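Local coordinates for Pts system, fructose-specific iiabc component (PDB 5DLE), which is the IIB domain of a fructose-specific phosphotransferase system transporter and probably passes phosphate through a phosphocysteine to incoming fructose, at residues K13-T18 against K65-V70; V17-V22 against V74-D79; V70-D75 against V88-T93. All coordinates share one frame; numbering follows the deposited sequence.

Contact 1 (K13-T18 against K65-V70)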
loop_
_atom_site.group_PDB
_atom_site.type_symbol
_atom_site.label_atom_id
_atom_site.label_comp_id
_atom_site.label_asym_id
_atom_site.label_seq_id
_atom_site.Cartn_x
_atom_site.Cartn_y
_atom_site.Cartn_z
ATOM N N LYS A 13 -4.945 -4.857 28.653
ATOM C CA LYS A 13 -4.616 -5.508 27.386
ATOM C C LYS A 13 -5.664 -5.181 26.332
ATOM O O LYS A 13 -6.871 -5.262 26.572
ATOM C CB LYS A 13 -4.509 -7.020 27.573
ATOM C CG LYS A 13 -3.309 -7.422 28.496
ATOM C CD LYS A 13 -3.290 -8.911 28.721
ATOM C CE LYS A 13 -2.156 -9.300 29.640
ATOM N NZ LYS A 13 -1.924 -10.764 29.605
ATOM N N ILE A 14 -5.195 -4.847 25.135
ATOM C CA ILE A 14 -6.070 -4.700 23.969
ATOM C C ILE A 14 -5.735 -5.836 23.016
ATOM O O ILE A 14 -4.559 -6.197 22.887
ATOM C CB ILE A 14 -5.845 -3.333 23.289
ATOM C CG1 ILE A 14 -6.183 -2.189 24.243
ATOM C CG2 ILE A 14 -6.652 -3.233 21.951
ATOM C CD1 ILE A 14 -5.918 -0.802 23.680
ATOM N N VAL A 15 -6.744 -6.426 22.378
ATOM C CA VAL A 15 -6.463 -7.252 21.201
ATOM C C VAL A 15 -7.152 -6.628 20.000
ATOM O O VAL A 15 -8.181 -5.939 20.121
ATOM C CB VAL A 15 -6.881 -8.731 21.372
ATOM C CG1 VAL A 15 -6.055 -9.369 22.502
ATOM C CG2 VAL A 15 -8.391 -8.871 21.625
ATOM N N ALA A 16 -6.561 -6.840 18.827
ATOM C CA ALA A 16 -7.153 -6.272 17.626
ATOM C C ALA A 16 -7.038 -7.261 16.478
ATOM O O ALA A 16 -6.144 -8.126 16.475
ATOM C CB ALA A 16 -6.462 -4.956 17.218
ATOM N N VAL A 17 -7.926 -7.112 15.481
ATOM C CA VAL A 17 -7.759 -7.782 14.190
ATOM C C VAL A 17 -7.781 -6.694 13.142
ATOM O O VAL A 17 -8.676 -5.837 13.168
ATOM C CB VAL A 17 -8.883 -8.795 13.884
ATOM C CG1 VAL A 17 -8.638 -9.475 12.546
ATOM C CG2 VAL A 17 -9.020 -9.844 14.990
ATOM N N THR A 18 -6.821 -6.731 12.203
ATOM C CA THR A 18 -6.904 -5.837 11.060
ATOM C C THR A 18 -7.047 -6.709 9.822
ATOM O O THR A 18 -6.405 -7.760 9.700
ATOM C CB THR A 18 -5.728 -4.898 10.961
ATOM O OG1 THR A 18 -4.518 -5.624 10.630
ATOM C CG2 THR A 18 -5.573 -4.090 12.279
ATOM N N LYS A 65 -9.579 -13.818 26.054
ATOM C CA LYS A 65 -10.069 -13.869 27.428
ATOM C C LYS A 65 -9.512 -12.725 28.279
ATOM O O LYS A 65 -10.253 -12.073 29.030
ATOM C CB LYS A 65 -9.708 -15.228 28.046
ATOM C CG LYS A 65 -9.975 -15.275 29.529
ATOM C CD LYS A 65 -9.492 -16.616 30.148
ATOM C CE LYS A 65 -9.479 -16.520 31.666
ATOM N NZ LYS A 65 -8.248 -15.789 32.144
ATOM N N ASN A 66 -8.209 -12.456 28.168
ATOM C CA ASN A 66 -7.567 -11.476 29.038
ATOM C C ASN A 66 -7.751 -10.035 28.602
ATOM O O ASN A 66 -7.428 -9.128 29.369
ATOM C CB ASN A 66 -6.081 -11.807 29.157
ATOM C CG ASN A 66 -5.849 -13.132 29.868
ATOM O OD1 ASN A 66 -6.645 -13.536 30.712
ATOM N ND2 ASN A 66 -4.775 -13.818 29.508
ATOM N N ALA A 67 -8.252 -9.799 27.390
ATOM C CA ALA A 67 -8.318 -8.445 26.852
ATOM C C ALA A 67 -9.397 -7.619 27.535
ATOM O O ALA A 67 -10.478 -8.116 27.854
ATOM C CB ALA A 67 -8.630 -8.530 25.350
ATOM N N SER A 68 -9.117 -6.319 27.682
ATOM C CA SER A 68 -10.137 -5.394 28.150
ATOM C C SER A 68 -11.097 -5.037 27.036
ATOM O O SER A 68 -12.286 -4.789 27.281
ATOM C CB SER A 68 -9.519 -4.113 28.684
ATOM O OG SER A 68 -8.799 -4.379 29.865
ATOM N N VAL A 69 -10.572 -4.954 25.816
ATOM C CA VAL A 69 -11.346 -4.526 24.648
ATOM C C VAL A 69 -10.832 -5.277 23.430
ATOM O O VAL A 69 -9.669 -5.682 23.385
ATOM C CB VAL A 69 -11.230 -2.988 24.445
ATOM C CG1 VAL A 69 -11.961 -2.237 25.562
ATOM C CG2 VAL A 69 -9.782 -2.561 24.522
ATOM N N VAL A 70 -11.704 -5.427 22.430
ATOM C CA VAL A 70 -11.346 -5.949 21.107
ATOM C C VAL A 70 -11.573 -4.833 20.084
ATOM O O VAL A 70 -12.669 -4.273 20.018
ATOM C CB VAL A 70 -12.222 -7.162 20.731
ATOM C CG1 VAL A 70 -11.909 -7.658 19.323
ATOM C CG2 VAL A 70 -12.094 -8.327 21.774
HETATM O O HOH W 1 -7.054 -6.395 30.288
HETATM O O HOH W 2 -2.929 -12.079 27.185
#
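With CG turned anti to the carbonyl carbon (chi1 -66°) and the chain extended beyond it, Lys13 runs alongside Asn66, the two side chains pointing the same way, so that Lys13 CD rests 4.0 Å from Asn66 CB. One residue pair further in, the torsion of Val15 sets CG2 between the backbone N and the carbonyl carbon. There it presses on Ala67 CB and Val70 CG2, at 3.7 Å from each; Val70 crosses it at a slant, while Ala67 is small enough to sit under both branches of Val15. Leu59 covers this same valine. On the face of Ile14, CG1 packs beside Val69, a residue with two conformers, so the detail there is less certain.

The backbone holds these groups in place. Ser68 N donates to Lys13 O at 2.7 Å, in the plane of that carbonyl, and Val15 N donates to Val69 O at 3.2 Å in a nearly straight bond of 170°. Val15 and Val70 then pair as parallel bridge partners, with Val70 CA 3.3 Å from Val15 O. A water joins Lys13 N, Asn66 O and Ser68 OG; it accepts from Lys13 N and donates to the other two. Serine suits this turn because its short hydroxyl can also bond to Glu12. A second water accepts from Lys13 NZ at 2.9 Å and more weakly from Asn66 ND2, which also reaches Glu62.

The chemistry is thus graded from outside to inside. At the exposed end, lysine and asparagine share water and lay their aliphatic parts together, whereas valines, Ile14 and the small Ala67 fill the buried part, where two backbone bonds pair the segments and Lys86 meets Ala67 O.

Contact 2 (V17-V22 against V74-D79)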
loop_
_atom_site.group_PDB
_atom_site.type_symbol
_atom_site.label_atom_id
_atom_site.label_comp_id
_atom_site.label_asym_id
_atom_site.label_seq_id
_atom_site.Cartn_x
_atom_site.Cartn_y
_atom_site.Cartn_z
ATOM N N VAL A 17 -7.926 -7.112 15.481
ATOM C CA VAL A 17 -7.759 -7.782 14.190
ATOM C C VAL A 17 -7.781 -6.694 13.142
ATOM O O VAL A 17 -8.676 -5.837 13.168
ATOM C CB VAL A 17 -8.883 -8.795 13.884
ATOM C CG1 VAL A 17 -8.638 -9.475 12.546
ATOM C CG2 VAL A 17 -9.020 -9.844 14.990
ATOM N N THR A 18 -6.821 -6.731 12.203
ATOM C CA THR A 18 -6.904 -5.837 11.060
ATOM C C THR A 18 -7.047 -6.709 9.822
ATOM O O THR A 18 -6.405 -7.760 9.700
ATOM C CB THR A 18 -5.728 -4.898 10.961
ATOM O OG1 THR A 18 -4.518 -5.624 10.630
ATOM C CG2 THR A 18 -5.573 -4.090 12.279
ATOM N N ALA A 19 -7.936 -6.300 8.917
ATOM C CA ALA A 19 -8.214 -7.154 7.762
ATOM C C ALA A 19 -8.654 -6.286 6.605
ATOM O O ALA A 19 -9.729 -5.722 6.640
ATOM C CB ALA A 19 -9.291 -8.187 8.094
ATOM N N CYS A 20 -7.812 -6.191 5.582
ATOM C CA CYS A 20 -8.193 -5.516 4.328
ATOM C C CYS A 20 -7.812 -6.465 3.204
ATOM O O CYS A 20 -6.637 -6.830 3.087
ATOM C CB CYS A 20 -7.483 -4.182 4.232
ATOM S SG CYS A 20 -7.834 -3.419 2.605
ATOM N N PRO A 21 -8.744 -6.821 2.316
ATOM C CA PRO A 21 -8.415 -7.811 1.280
ATOM C C PRO A 21 -7.851 -7.191 0.007
ATOM O O PRO A 21 -8.073 -7.719 -1.082
ATOM C CB PRO A 21 -9.770 -8.474 0.997
ATOM C CG PRO A 21 -10.749 -7.338 1.200
ATOM C CD PRO A 21 -10.179 -6.533 2.398
ATOM N N VAL A 22 -7.151 -6.072 0.115
ATOM C CA VAL A 22 -6.396 -5.476 -0.971
ATOM C C VAL A 22 -4.939 -5.499 -0.542
ATOM O O VAL A 22 -4.551 -4.713 0.341
ATOM C CB VAL A 22 -6.859 -4.062 -1.279
ATOM C CG1 VAL A 22 -5.955 -3.457 -2.366
ATOM C CG2 VAL A 22 -8.277 -4.096 -1.747
ATOM N N VAL A 74 -11.558 -3.628 9.991
ATOM C CA VAL A 74 -11.798 -4.650 8.979
ATOM C C VAL A 74 -12.586 -4.053 7.839
ATOM O O VAL A 74 -13.478 -3.213 8.041
ATOM C CB VAL A 74 -12.505 -5.896 9.556
ATOM C CG1 VAL A 74 -11.636 -6.529 10.652
ATOM C CG2 VAL A 74 -13.850 -5.539 10.210
ATOM N N ASP A 75 -12.234 -4.511 6.635
ATOM C CA ASP A 75 -12.960 -4.182 5.421
ATOM C C ASP A 75 -13.504 -5.434 4.767
ATOM O O ASP A 75 -13.689 -5.458 3.540
ATOM C CB ASP A 75 -12.046 -3.493 4.418
ATOM C CG ASP A 75 -11.354 -2.256 4.986
ATOM O OD1 ASP A 75 -11.972 -1.487 5.760
ATOM O OD2 ASP A 75 -10.211 -2.001 4.560
ATOM N N LYS A 76 -13.685 -6.495 5.535
ATOM C CA LYS A 76 -14.294 -7.741 5.102
ATOM C C LYS A 76 -14.863 -8.385 6.356
ATOM O O LYS A 76 -14.497 -8.014 7.476
ATOM C CB LYS A 76 -13.286 -8.664 4.403
ATOM C CG LYS A 76 -12.158 -9.153 5.318
ATOM C CD LYS A 76 -11.306 -10.208 4.613
ATOM C CE LYS A 76 -10.608 -11.119 5.627
ATOM N NZ LYS A 76 -9.713 -12.139 4.992
ATOM N N ASP A 77 -15.782 -9.327 6.166
ATOM C CA ASP A 77 -16.330 -10.049 7.310
ATOM C C ASP A 77 -15.288 -11.016 7.843
ATOM O O ASP A 77 -14.577 -11.664 7.074
ATOM C CB ASP A 77 -17.601 -10.793 6.907
ATOM C CG ASP A 77 -18.768 -9.856 6.638
ATOM O OD1 ASP A 77 -18.861 -8.796 7.295
ATOM O OD2 ASP A 77 -19.611 -10.183 5.780
ATOM N N ILE A 78 -15.156 -11.080 9.178
ATOM C CA ILE A 78 -14.256 -12.028 9.823
ATOM C C ILE A 78 -15.091 -12.806 10.836
ATOM O O ILE A 78 -16.257 -12.482 11.079
ATOM C CB ILE A 78 -13.055 -11.341 10.516
ATOM C CG1 ILE A 78 -13.553 -10.464 11.665
ATOM C CG2 ILE A 78 -12.243 -10.477 9.512
ATOM C CD1 ILE A 78 -12.451 -10.071 12.584
ATOM N N ASP A 79 -14.494 -13.852 11.428
ATOM C CA ASP A 79 -15.251 -14.569 12.457
ATOM C C ASP A 79 -15.262 -13.740 13.727
ATOM O O ASP A 79 -14.198 -13.369 14.246
ATOM C CB ASP A 79 -14.730 -15.967 12.779
ATOM C CG ASP A 79 -15.523 -16.610 13.976
ATOM O OD1 ASP A 79 -14.930 -16.823 15.077
ATOM O OD2 ASP A 79 -16.764 -16.844 13.828
#
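Ala19 O receives Asp75 N at 2.8 Å, the donor lying nearly on the line of the carbonyl; this is the one backbone hydrogen bond between 17-22 and 74-79, and it extends the pairing of strands 13-19 and 69-74 to their ends. Val74 CA comes up beside the same oxygen, 3.3 Å from Ala19 O, as expected for parallel bridge partners. Around the bond the packing is aliphatic. Ala19 CB meets Val74 CG1 at 3.8 Å and Ile78 CG2 at 4.0 Å, and the aliphatic chain of Lys76 passes over the same methyl; the single methyl of alanine fits among all three. Ile78 directs CG1 between its backbone N and carbonyl carbon (chi1 65°), which carries CD1 back to Val17, where the two side chains meet tip to tip with CD1 3.9 Å from Val17 CG1.

Beyond the strand end, Asp75 takes over. Its OD2 stands 3.4 Å from Cys20 SG, and its side chain crosses that of Pro21 at about a right angle, with Asp75 CB 4.1 Å from Pro21 CD.

The next shell positions these groups. Thr93 bonds to Asp75 OD2, Thr27 OG1 accepts from Cys20 N, and Lys76 NZ is anchored by Gly51 O. Val94 of a second subunit packs on Pro21 and Asp75, and Asn98 of that subunit bonds to Pro21 O, so the loop is also part of a subunit boundary.

A Cys-Pro turn running from the first strand to the N-terminus of helix 25-40 is consistent with the phosphate-binding loop of PTS IIB domains, whose fold resembles that of low-molecular-weight phosphatases. By analogy with relatives, Cys20 is probably the phosphorylated residue, and Asp75 belongs to its immediate surroundings.

Contact 3 (V70-D75 against V88-T93)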
loop_
_atom_site.group_PDB
_atom_site.type_symbol
_atom_site.label_atom_id
_atom_site.label_comp_id
_atom_site.label_asym_id
_atom_site.label_seq_id
_atom_site.Cartn_x
_atom_site.Cartn_y
_atom_site.Cartn_z
ATOM N N VAL A 70 -11.704 -5.427 22.430
ATOM C CA VAL A 70 -11.346 -5.949 21.107
ATOM C C VAL A 70 -11.573 -4.833 20.084
ATOM O O VAL A 70 -12.669 -4.273 20.018
ATOM C CB VAL A 70 -12.222 -7.162 20.731
ATOM C CG1 VAL A 70 -11.909 -7.658 19.323
ATOM C CG2 VAL A 70 -12.094 -8.327 21.774
ATOM N N ILE A 71 -10.572 -4.545 19.255
ATOM C CA ILE A 71 -10.707 -3.558 18.186
ATOM C C ILE A 71 -10.612 -4.298 16.858
ATOM O O ILE A 71 -9.630 -5.003 16.593
ATOM C CB ILE A 71 -9.636 -2.459 18.280
ATOM C CG1 ILE A 71 -9.770 -1.716 19.610
ATOM C CG2 ILE A 71 -9.722 -1.464 17.070
ATOM C CD1 ILE A 71 -8.702 -0.660 19.780
ATOM N N LEU A 72 -11.644 -4.167 16.037
ATOM C CA LEU A 72 -11.653 -4.814 14.715
ATOM C C LEU A 72 -11.558 -3.713 13.689
ATOM O O LEU A 72 -12.478 -2.897 13.583
ATOM C CB LEU A 72 -12.944 -5.599 14.511
ATOM C CG LEU A 72 -13.231 -6.679 15.540
ATOM C CD1 LEU A 72 -14.527 -7.423 15.198
ATOM C CD2 LEU A 72 -12.022 -7.643 15.741
ATOM N N ALA A 73 -10.474 -3.701 12.927
ATOM C CA ALA A 73 -10.318 -2.700 11.882
ATOM C C ALA A 73 -10.353 -3.498 10.574
ATOM O O ALA A 73 -9.326 -4.017 10.121
ATOM C CB ALA A 73 -9.015 -1.909 12.068
ATOM N N VAL A 74 -11.558 -3.628 9.991
ATOM C CA VAL A 74 -11.798 -4.650 8.979
ATOM C C VAL A 74 -12.586 -4.053 7.839
ATOM O O VAL A 74 -13.478 -3.213 8.041
ATOM C CB VAL A 74 -12.505 -5.896 9.556
ATOM C CG1 VAL A 74 -11.636 -6.529 10.652
ATOM C CG2 VAL A 74 -13.850 -5.539 10.210
ATOM N N ASP A 75 -12.234 -4.511 6.635
ATOM C CA ASP A 75 -12.960 -4.182 5.421
ATOM C C ASP A 75 -13.504 -5.434 4.767
ATOM O O ASP A 75 -13.689 -5.458 3.540
ATOM C CB ASP A 75 -12.046 -3.493 4.418
ATOM C CG ASP A 75 -11.354 -2.256 4.986
ATOM O OD1 ASP A 75 -11.972 -1.487 5.760
ATOM O OD2 ASP A 75 -10.211 -2.001 4.560
ATOM N N VAL A 88 -16.451 -4.815 21.896
ATOM C CA VAL A 88 -15.882 -4.888 20.548
ATOM C C VAL A 88 -16.162 -3.569 19.850
ATOM O O VAL A 88 -17.316 -3.141 19.758
ATOM C CB VAL A 88 -16.458 -6.068 19.747
ATOM C CG1 VAL A 88 -15.896 -6.041 18.314
ATOM C CG2 VAL A 88 -16.149 -7.418 20.406
ATOM N N TYR A 89 -15.095 -2.930 19.350
ATOM C CA TYR A 89 -15.198 -1.690 18.600
ATOM C C TYR A 89 -14.782 -2.009 17.179
ATOM O O TYR A 89 -13.600 -2.290 16.925
ATOM C CB TYR A 89 -14.301 -0.622 19.192
ATOM C CG TYR A 89 -14.630 0.752 18.714
ATOM C CD1 TYR A 89 -15.941 1.146 18.506
ATOM C CD2 TYR A 89 -13.632 1.645 18.465
ATOM C CE1 TYR A 89 -16.230 2.432 18.053
ATOM C CE2 TYR A 89 -13.913 2.931 18.022
ATOM C CZ TYR A 89 -15.191 3.313 17.822
ATOM O OH TYR A 89 -15.424 4.591 17.372
ATOM N N LYS A 90 -15.754 -1.994 16.269
ATOM C CA LYS A 90 -15.500 -2.348 14.871
ATOM C C LYS A 90 -15.549 -1.106 13.990
ATOM O O LYS A 90 -16.543 -0.363 13.998
ATOM C CB LYS A 90 -16.533 -3.365 14.388
ATOM C CG LYS A 90 -16.343 -3.767 12.953
ATOM C CD LYS A 90 -16.906 -5.161 12.739
ATOM C CE LYS A 90 -18.366 -5.105 12.363
ATOM N NZ LYS A 90 -18.836 -6.427 11.842
ATOM N N VAL A 91 -14.477 -0.914 13.205
ATOM C CA VAL A 91 -14.293 0.225 12.313
ATOM C C VAL A 91 -13.650 -0.275 11.033
ATOM O O VAL A 91 -13.196 -1.418 10.927
ATOM C CB VAL A 91 -13.418 1.332 12.949
ATOM C CG1 VAL A 91 -14.100 1.868 14.241
ATOM C CG2 VAL A 91 -12.038 0.794 13.286
ATOM N N SER A 92 -13.668 0.589 10.032
ATOM C CA SER A 92 -12.973 0.288 8.792
ATOM C C SER A 92 -11.475 0.459 8.979
ATOM O O SER A 92 -11.031 1.103 9.914
ATOM C CB SER A 92 -13.455 1.248 7.702
ATOM O OG SER A 92 -13.068 2.589 8.040
ATOM N N THR A 93 -10.684 -0.076 8.034
ATOM C CA THR A 93 -9.254 0.227 8.127
ATOM C C THR A 93 -8.951 1.706 7.921
ATOM O O THR A 93 -8.049 2.242 8.569
ATOM C CB THR A 93 -8.402 -0.627 7.190
ATOM O OG1 THR A 93 -8.698 -0.374 5.810
ATOM C CG2 THR A 93 -8.478 -2.117 7.514
#
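Thr93 answers both carboxylate oxygens of Asp75: its OG1 donates to OD2 at a very short 2.5 Å, and its N donates to OD1 at 3.0 Å. Both donors come from the syn sides, the amide standing 33° out of the carboxylate plane, so the paired bonds restrain the rotation of the acid. Threonine suits the spot because one residue supplies an amide from the first turn of helix 93-98 and a hydroxyl beside it, which also bonds to His26 ND1. Its methyl CG2 meanwhile lies 3.3 Å from Ala73 O. Just before it, Ser92 is the N-cap, its OG accepting from Lys95 N.

The strands themselves are joined by four backbone bonds in the alternating parallel pattern: Tyr89 N to Val70 O, Leu72 N to Tyr89 O, Val91 N to Leu72 O and Val74 N to Val91 O. Their axes come within 4.7 Å, inclined by 14°.

Packing differs on the two faces. On one, Val88 CG1 lies against Leu72 CD1 at 3.7 Å, while Val88 CG2 touches Val70 CB at 3.9 Å; Phe83 covers these valines. With CG anti to the backbone N (chi1 179°), Lys90 brings CD to 4.0 Å from Val74 CG2; the bend at chi3 then turns its end toward a salt bridge with Glu80. On the other face, Val91 CG1 sits 3.9 Å above the plane of the Tyr89 ring, near its rim, and the phenol oxygen bonds to Glu106.

Strand 88-91 is an outer strand within the chain, with 69-74 between it and 13-19. The face bearing Ile71, Ala73, Tyr89 and Val91 is covered by helices 93-98 and 100-107, whose Ala96, Ile103, Ile104 and Ser107 pack on it.

In the fold
All three contacts reach one sheet, in which strand 69-74 sits between 13-19 and 88-91. Contacts 1 and 2 use overlapping parts of strand 13-19, sharing Val17 and Thr18, and have centres about 16 Å apart, on opposite sides of the chain's centre. Contact 3 continues from contact 1 through Val70, about 11 Å between centres, and lies closer to contact 2, about 8 Å, sharing Val74 and Asp75. Probable hydrogen bonds from Ile71 N to Val15 O (2.9 Å) and from Ala73 N to Val17 O (2.8 Å) join strands 13-19 and 69-74 between contacts 1 and 3. Contacts 2 and 3 thus meet beside the probable phosphocysteine loop, whereas contact 1 closes the far end.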